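Local coordinates for probable Zn binding protein (PDB 3Q69) that probably binds mucus components as part of a putative mucus-binding protein, this chain being a MucBP domain of it, and may bind zinc, at residues A[15-20]-A[61-66]. Residues are numbered along the deposited sequence; the frame is centred on the assembly and turned at random.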
loop_
_atom_site.group_PDB
_atom_site.type_symbol
_atom_site.label_atom_id
_atom_site.label_comp_id
_atom_site.label_asym_id
_atom_site.label_seq_id
_atom_site.Cartn_x
_atom_site.Cartn_y
_atom_site.Cartn_z
ATOM N N ILE A 15 8.818 -2.417 3.854
ATOM C CA ILE A 15 9.638 -3.616 3.899
ATOM C C ILE A 15 10.873 -3.422 4.783
ATOM O O ILE A 15 11.690 -2.533 4.538
ATOM C CB ILE A 15 10.102 -4.014 2.481
ATOM C CG1 ILE A 15 8.895 -4.183 1.566
ATOM C CG2 ILE A 15 10.893 -5.318 2.537
ATOM C CD1 ILE A 15 7.975 -5.289 1.977
ATOM N N HIS A 16 11.005 -4.268 5.802
ATOM C CA HIS A 16 12.130 -4.197 6.725
ATOM C C HIS A 16 13.179 -5.223 6.318
ATOM O O HIS A 16 12.848 -6.313 5.822
ATOM C CB HIS A 16 11.665 -4.479 8.157
ATOM C CG HIS A 16 10.720 -3.450 8.701
ATOM N ND1 HIS A 16 11.073 -2.133 8.871
ATOM C CD2 HIS A 16 9.436 -3.561 9.120
ATOM C CE1 HIS A 16 10.042 -1.467 9.377
ATOM N NE2 HIS A 16 9.043 -2.310 9.536
ATOM N N TYR A 17 14.445 -4.868 6.520
ATOM C CA TYR A 17 15.548 -5.756 6.185
ATOM C C TYR A 17 16.419 -5.917 7.425
ATOM O O TYR A 17 17.039 -4.969 7.881
ATOM C CB TYR A 17 16.357 -5.169 5.027
ATOM C CG TYR A 17 15.539 -4.982 3.768
ATOM C CD1 TYR A 17 15.171 -6.068 2.991
ATOM C CD2 TYR A 17 15.096 -3.719 3.379
ATOM C CE1 TYR A 17 14.383 -5.907 1.861
ATOM C CE2 TYR A 17 14.303 -3.546 2.245
ATOM C CZ TYR A 17 13.954 -4.649 1.494
ATOM O OH TYR A 17 13.176 -4.509 0.368
ATOM N N ARG A 18 16.439 -7.125 7.972
ATOM C CA ARG A 18 17.217 -7.418 9.165
ATOM C C ARG A 18 17.973 -8.740 9.066
ATOM O O ARG A 18 17.680 -9.588 8.210
ATOM C CB ARG A 18 16.294 -7.455 10.382
ATOM C CG ARG A 18 15.663 -6.116 10.708
ATOM C CD ARG A 18 14.913 -6.172 12.021
ATOM N NE ARG A 18 14.648 -4.844 12.556
ATOM C CZ ARG A 18 14.145 -4.615 13.766
ATOM N NH1 ARG A 18 13.848 -5.631 14.570
ATOM N NH2 ARG A 18 13.955 -3.364 14.177
ATOM N N TYR A 19 18.958 -8.905 9.943
ATOM C CA TYR A 19 19.734 -10.139 9.999
ATOM C C TYR A 19 19.008 -10.991 11.034
ATOM O O TYR A 19 18.170 -10.476 11.776
ATOM C CB TYR A 19 21.159 -9.853 10.470
ATOM C CG TYR A 19 22.024 -9.153 9.441
ATOM C CD1 TYR A 19 22.567 -9.854 8.354
ATOM C CD2 TYR A 19 22.299 -7.794 9.547
ATOM C CE1 TYR A 19 23.361 -9.209 7.408
ATOM C CE2 TYR A 19 23.096 -7.141 8.601
ATOM C CZ TYR A 19 23.620 -7.849 7.542
ATOM O OH TYR A 19 24.404 -7.205 6.605
ATOM N N GLU A 20 19.311 -12.283 11.082
ATOM C CA GLU A 20 18.664 -13.171 12.043
ATOM C C GLU A 20 18.755 -12.652 13.473
ATOM O O GLU A 20 17.839 -12.856 14.268
ATOM C CB GLU A 20 19.275 -14.565 11.984
ATOM C CG GLU A 20 19.050 -15.284 10.670
ATOM C CD GLU A 20 19.586 -16.703 10.691
ATOM O OE1 GLU A 20 20.803 -16.877 10.938
ATOM O OE2 GLU A 20 18.787 -17.641 10.465
ATOM N N GLU A 61 4.633 -2.923 -7.095
ATOM C CA GLU A 61 5.496 -3.761 -7.936
ATOM C C GLU A 61 6.453 -4.679 -7.170
ATOM O O GLU A 61 6.780 -4.434 -6.002
ATOM C CB GLU A 61 6.317 -2.880 -8.887
ATOM C CG GLU A 61 5.481 -1.909 -9.738
ATOM C CD GLU A 61 4.471 -2.626 -10.629
ATOM O OE1 GLU A 61 4.869 -3.578 -11.345
ATOM O OE2 GLU A 61 3.282 -2.232 -10.613
ATOM N N ALA A 62 6.909 -5.726 -7.857
ATOM C CA ALA A 62 7.843 -6.684 -7.278
ATOM C C ALA A 62 9.062 -5.907 -6.793
ATOM O O ALA A 62 9.552 -5.020 -7.486
ATOM C CB ALA A 62 8.251 -7.715 -8.314
ATOM N N LEU A 63 9.542 -6.246 -5.601
ATOM C CA LEU A 63 10.678 -5.561 -5.000
ATOM C C LEU A 63 11.791 -6.557 -4.681
ATOM O O LEU A 63 11.760 -7.237 -3.650
ATOM C CB LEU A 63 10.234 -4.862 -3.712
ATOM C CG LEU A 63 11.264 -3.953 -3.043
ATOM C CD1 LEU A 63 11.461 -2.711 -3.910
ATOM C CD2 LEU A 63 10.785 -3.572 -1.649
ATOM N N PRO A 64 12.779 -6.681 -5.577
ATOM C CA PRO A 64 13.885 -7.613 -5.342
ATOM C C PRO A 64 14.625 -7.227 -4.060
ATOM O O PRO A 64 14.943 -6.062 -3.840
ATOM C CB PRO A 64 14.755 -7.433 -6.585
ATOM C CG PRO A 64 13.794 -7.021 -7.631
ATOM C CD PRO A 64 12.920 -6.030 -6.887
ATOM N N SER A 65 14.902 -8.206 -3.212
ATOM C CA SER A 65 15.604 -7.932 -1.959
ATOM C C SER A 65 17.085 -7.616 -2.199
ATOM O O SER A 65 17.728 -8.212 -3.075
ATOM C CB SER A 65 15.491 -9.137 -1.033
ATOM O OG SER A 65 14.170 -9.297 -0.561
ATOM N N PRO A 66 17.640 -6.666 -1.436
ATOM C CA PRO A 66 19.052 -6.321 -1.614
ATOM C C PRO A 66 19.933 -7.540 -1.404
ATOM O O PRO A 66 19.709 -8.324 -0.487
ATOM C CB PRO A 66 19.291 -5.260 -0.544
ATOM C CG PRO A 66 17.945 -4.604 -0.426
ATOM C CD PRO A 66 17.012 -5.797 -0.429
HETATM O O HOH W 1 12.788 -6.927 -0.915
#
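Pro-66 lies over one face of the Tyr-17 ring, a CH-pi contact: its CD is 3.9 Å from the ring centroid and 29° off the normal, displaced toward CE1, at 3.5 Å. The two side chains meet at about a right angle. Apolar packing continues between Leu-63 CD2 and Ile-15 CG1, at 3.8 Å; the same CD2 also lies against the Tyr-17 hydroxyl oxygen, OH, at 3.3 Å. With its CG anti to the backbone N (chi1 -173°), Leu-63 extends this methyl toward strand 2-19. The polar component runs through one water, in the plane of the tyrosine ring at its edge. It lies 2.8 Å from Tyr-17 OH and donates to Leu-63 O (2.9 Å) and Ser-65 OG (2.8 Å). Ser-65 OG is also hydrogen-bonded to Lys-75 O, which fixes the serine that receives the water. A phenylalanine in place of Tyr-17 would probably keep the proline contact but leave the water without its link to strand 2-19. Side chains and a shared water thus join the end of strand 55-64 and the loop after it to the five-stranded sheet of this ubiquitin-clan domain; with Tyr-17 CA and Ser-65 CA 8.4 Å apart, this is packing between sheets, not strand pairing.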